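Long-range contact in C protein alpha-antigen (Streptococcus agalactiae, PDB 1YWM), which is a cell-wall-anchored surface protein that may play a role in both virulence and immunity, seen here as its N-terminal domain: residues L126-A137 with K174-L185. Sequence-based numbering, arbitrary orientation.
Sequences LRDKIEEVRTNA and KIVEVNELEKLL. With GOL (glycerol), chain D.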
# COMPACT_ATOMS: atom_id res chain seq x y z
N LEU A 126 7.08 -1.22 9.30
CA LEU A 126 8.12 -0.51 8.54
C LEU A 126 8.09 0.97 8.86
O LEU A 126 9.15 1.57 9.12
CB LEU A 126 7.96 -0.75 7.03
CG LEU A 126 8.85 0.02 6.04
CD1 LEU A 126 10.34 -0.34 6.29
CD2 LEU A 126 8.43 -0.40 4.61
N ARG A 127 6.90 1.57 8.85
CA ARG A 127 6.83 3.02 9.07
C ARG A 127 7.28 3.40 10.48
O ARG A 127 7.96 4.40 10.68
CB ARG A 127 5.42 3.54 8.78
CG ARG A 127 5.10 3.64 7.27
CD ARG A 127 3.59 3.98 7.02
NE ARG A 127 3.28 3.99 5.59
CZ ARG A 127 3.64 4.95 4.74
NH1 ARG A 127 3.31 4.83 3.46
NH2 ARG A 127 4.31 6.04 5.14
N ASP A 128 6.92 2.58 11.46
CA ASP A 128 7.37 2.78 12.84
C ASP A 128 8.87 2.64 12.92
O ASP A 128 9.53 3.46 13.55
CB ASP A 128 6.77 1.70 13.76
CG ASP A 128 5.33 1.96 14.09
OD1 ASP A 128 4.85 3.08 13.84
OD2 ASP A 128 4.61 1.09 14.62
N LYS A 129 9.40 1.59 12.30
CA LYS A 129 10.85 1.39 12.27
C LYS A 129 11.59 2.58 11.65
O LYS A 129 12.64 3.03 12.16
CB LYS A 129 11.21 0.09 11.53
CG LYS A 129 12.65 -0.35 11.70
CD LYS A 129 12.95 -0.68 13.19
CE LYS A 129 14.28 -1.38 13.39
NZ LYS A 129 15.42 -0.65 12.75
N ILE A 130 11.07 3.06 10.54
CA ILE A 130 11.66 4.22 9.91
C ILE A 130 11.70 5.42 10.85
O ILE A 130 12.72 6.12 10.92
CB ILE A 130 10.93 4.59 8.58
CG1 ILE A 130 11.26 3.57 7.48
CG2 ILE A 130 11.33 6.03 8.16
CD1 ILE A 130 10.32 3.70 6.22
N GLU A 131 10.60 5.66 11.58
CA GLU A 131 10.57 6.82 12.50
C GLU A 131 11.53 6.62 13.67
O GLU A 131 12.14 7.58 14.14
CB GLU A 131 9.14 7.10 13.03
CG GLU A 131 8.18 7.65 11.95
CD GLU A 131 8.78 8.81 11.15
OE1 GLU A 131 8.80 8.74 9.88
OE2 GLU A 131 9.25 9.79 11.80
N GLU A 132 11.69 5.38 14.11
CA GLU A 132 12.63 5.08 15.20
C GLU A 132 14.08 5.35 14.78
O GLU A 132 14.87 5.95 15.55
CB GLU A 132 12.45 3.66 15.70
CG GLU A 132 11.06 3.44 16.32
CD GLU A 132 10.69 1.98 16.49
OE1 GLU A 132 9.63 1.73 17.10
OE2 GLU A 132 11.42 1.09 16.01
N VAL A 133 14.44 4.94 13.56
CA VAL A 133 15.81 5.18 13.06
C VAL A 133 16.01 6.68 12.81
O VAL A 133 17.08 7.22 13.07
CB VAL A 133 16.13 4.34 11.80
CG1 VAL A 133 17.53 4.66 11.23
CG2 VAL A 133 15.98 2.84 12.12
N ARG A 134 14.99 7.35 12.28
CA ARG A 134 15.06 8.78 12.07
C ARG A 134 15.35 9.49 13.40
O ARG A 134 16.22 10.39 13.48
CB ARG A 134 13.69 9.28 11.55
CG ARG A 134 13.69 10.62 10.89
CD ARG A 134 12.32 11.03 10.27
NE ARG A 134 11.89 10.17 9.16
CZ ARG A 134 12.34 10.27 7.90
NH1 ARG A 134 11.90 9.48 6.90
NH2 ARG A 134 13.25 11.18 7.62
N THR A 135 14.63 9.10 14.44
CA THR A 135 14.77 9.74 15.75
C THR A 135 16.20 9.50 16.27
O THR A 135 16.87 10.42 16.72
CB THR A 135 13.73 9.17 16.74
OG1 THR A 135 12.43 9.65 16.38
CG2 THR A 135 13.94 9.77 18.14
N ASN A 136 16.64 8.26 16.17
CA ASN A 136 18.00 7.91 16.55
C ASN A 136 19.04 8.73 15.76
O ASN A 136 19.95 9.35 16.35
CB ASN A 136 18.21 6.41 16.35
CG ASN A 136 19.58 5.94 16.82
OD1 ASN A 136 20.24 6.61 17.62
ND2 ASN A 136 19.98 4.77 16.37
N ALA A 137 18.90 8.75 14.43
CA ALA A 137 19.86 9.42 13.56
C ALA A 137 19.99 10.91 13.89
O ALA A 137 21.06 11.48 13.71
CB ALA A 137 19.48 9.23 12.04
N LYS A 174 12.24 -4.35 3.13
CA LYS A 174 12.58 -2.94 3.39
C LYS A 174 12.86 -2.73 4.90
O LYS A 174 13.61 -1.83 5.27
CB LYS A 174 11.48 -1.99 2.87
CG LYS A 174 11.43 -1.90 1.35
CD LYS A 174 10.19 -1.16 0.93
CE LYS A 174 10.11 -0.85 -0.58
NZ LYS A 174 11.06 -1.56 -1.48
N ILE A 175 12.23 -3.52 5.76
CA ILE A 175 12.50 -3.42 7.19
C ILE A 175 13.97 -3.79 7.44
O ILE A 175 14.65 -3.11 8.23
CB ILE A 175 11.55 -4.32 8.03
CG1 ILE A 175 10.15 -3.72 8.02
CG2 ILE A 175 12.06 -4.44 9.50
CD1 ILE A 175 9.06 -4.63 8.64
N VAL A 176 14.42 -4.84 6.75
CA VAL A 176 15.82 -5.27 6.81
C VAL A 176 16.72 -4.15 6.27
O VAL A 176 17.75 -3.86 6.89
CB VAL A 176 16.10 -6.60 6.04
CG1 VAL A 176 17.62 -6.93 6.03
CG2 VAL A 176 15.31 -7.75 6.64
N GLU A 177 16.37 -3.56 5.12
CA GLU A 177 17.16 -2.43 4.61
C GLU A 177 17.29 -1.29 5.65
O GLU A 177 18.35 -0.64 5.74
CB GLU A 177 16.58 -1.89 3.29
CG GLU A 177 16.72 -2.86 2.11
CD GLU A 177 16.02 -2.38 0.85
OE1 GLU A 177 15.78 -1.16 0.74
OE2 GLU A 177 15.70 -3.21 -0.02
N VAL A 178 16.20 -1.02 6.38
CA VAL A 178 16.16 0.08 7.36
C VAL A 178 17.08 -0.28 8.53
O VAL A 178 17.82 0.57 9.03
CB VAL A 178 14.71 0.38 7.82
CG1 VAL A 178 14.68 1.33 9.06
CG2 VAL A 178 13.92 1.05 6.66
N ASN A 179 17.01 -1.53 8.99
CA ASN A 179 17.91 -1.99 10.06
C ASN A 179 19.37 -1.84 9.67
O ASN A 179 20.21 -1.45 10.51
CB ASN A 179 17.68 -3.47 10.37
CG ASN A 179 16.30 -3.75 10.87
OD1 ASN A 179 15.64 -2.89 11.43
ND2 ASN A 179 15.85 -5.00 10.69
N GLU A 180 19.68 -2.19 8.41
CA GLU A 180 21.02 -2.05 7.86
C GLU A 180 21.48 -0.60 7.72
O GLU A 180 22.64 -0.28 8.06
CB GLU A 180 21.15 -2.79 6.51
CG GLU A 180 21.15 -4.31 6.67
CD GLU A 180 22.30 -4.80 7.56
OE1 GLU A 180 23.45 -4.36 7.34
OE2 GLU A 180 22.05 -5.61 8.49
N LEU A 181 20.61 0.27 7.22
CA LEU A 181 20.90 1.72 7.19
C LEU A 181 21.29 2.27 8.57
O LEU A 181 22.23 3.08 8.70
CB LEU A 181 19.69 2.53 6.65
CG LEU A 181 19.50 2.55 5.12
CD1 LEU A 181 18.04 3.01 4.78
CD2 LEU A 181 20.53 3.45 4.45
N GLU A 182 20.57 1.87 9.60
CA GLU A 182 20.84 2.36 10.95
C GLU A 182 22.26 2.02 11.39
O GLU A 182 22.89 2.78 12.10
CB GLU A 182 19.81 1.81 11.94
CG GLU A 182 19.96 2.41 13.35
CD GLU A 182 18.84 2.02 14.27
OE1 GLU A 182 18.27 2.91 14.96
OE2 GLU A 182 18.52 0.82 14.30
N LYS A 183 22.76 0.89 10.93
CA LYS A 183 24.15 0.50 11.25
C LYS A 183 25.21 1.40 10.61
O LYS A 183 26.38 1.33 11.01
CB LYS A 183 24.41 -0.98 10.93
CG LYS A 183 23.50 -1.95 11.65
CD LYS A 183 23.81 -3.38 11.20
CE LYS A 183 22.82 -4.42 11.75
NZ LYS A 183 23.13 -5.75 11.09
N LEU A 184 24.81 2.29 9.69
CA LEU A 184 25.76 3.22 9.10
C LEU A 184 26.06 4.45 9.99
O LEU A 184 26.94 5.24 9.65
CB LEU A 184 25.29 3.68 7.71
CG LEU A 184 25.17 2.54 6.67
CD1 LEU A 184 24.63 3.12 5.33
CD2 LEU A 184 26.48 1.76 6.44
N LEU A 185 25.31 4.63 11.06
CA LEU A 185 25.54 5.78 11.93
C LEU A 185 26.93 5.60 12.57
O LEU A 185 27.28 4.49 12.98
CB LEU A 185 24.47 5.89 13.02
CG LEU A 185 23.08 6.24 12.48
CD1 LEU A 185 22.08 6.04 13.62
CD2 LEU A 185 23.16 7.71 11.94
C1 GOL D . 16.13 2.57 17.55
O1 GOL D . 17.42 2.03 17.72
C2 GOL D . 15.18 1.50 17.04
O2 GOL D . 15.44 0.26 17.67
C3 GOL D . 15.38 1.40 15.54
O3 GOL D . 16.11 0.23 15.23
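Val-178 projects as a knob into a hole made by Leu-126, Lys-129, Ile-130 and Val-133, joining the first and third helices of the antiparallel three-helix bundle that follows the fibronectin-like beta sandwich of this N-terminal domain. The two run in the same direction, with axes 8° apart and 9.8 Å at closest approach; the intervening helix 144-163 covers Val-133 through Val-150 and meets Leu-184 through Glu-149. The two methyls of the knob divide the hole. Val-178 CG1, anti to the backbone N, lies 3.7 Å from Val-133 CG2 and also meets the aliphatic CG of Lys-129, whereas CG2 of Val-178 faces Ile-130 CG1 at 3.8 Å, the two side chains crossing at about a right angle, and reaches CD1 of Leu-126. Leu-126 extends the apolar seam past the knob, its CD1 3.8 Å from Ile-175 CG1 and its CD2 against the CB of Lys-174. Beyond Val-133, whose CG1 packs on the CB of Glu-182, the seam finishes with Leu-185 against Ala-137.

Polar groups border this seam. The Lys-129 chain, bent at chi2 and chi4, reaches across to the 174-185 side and brings NZ near Glu-182, but the direct salt bridge from Lys-129 NZ to Glu-182 OE2 is long, 3.8 Å. A glycerol, probably from the crystallisation liquor, spans that gap: its O3 accepts from Lys-129 NZ and lies 2.6 Å from Glu-182 OE2, to which it is also hydrogen-bonded. The other carboxylate oxygen, OE1, takes bonds from glycerol O1 and from Asn-136, whose OD1 is held by Trp-142 NE1. Amide and carboxylate planes stand 69° apart. Asn-136 ND2 meets Glu-182 OE1 from above the carboxylate plane, at 2.9 Å with an N-H...O angle of 162°.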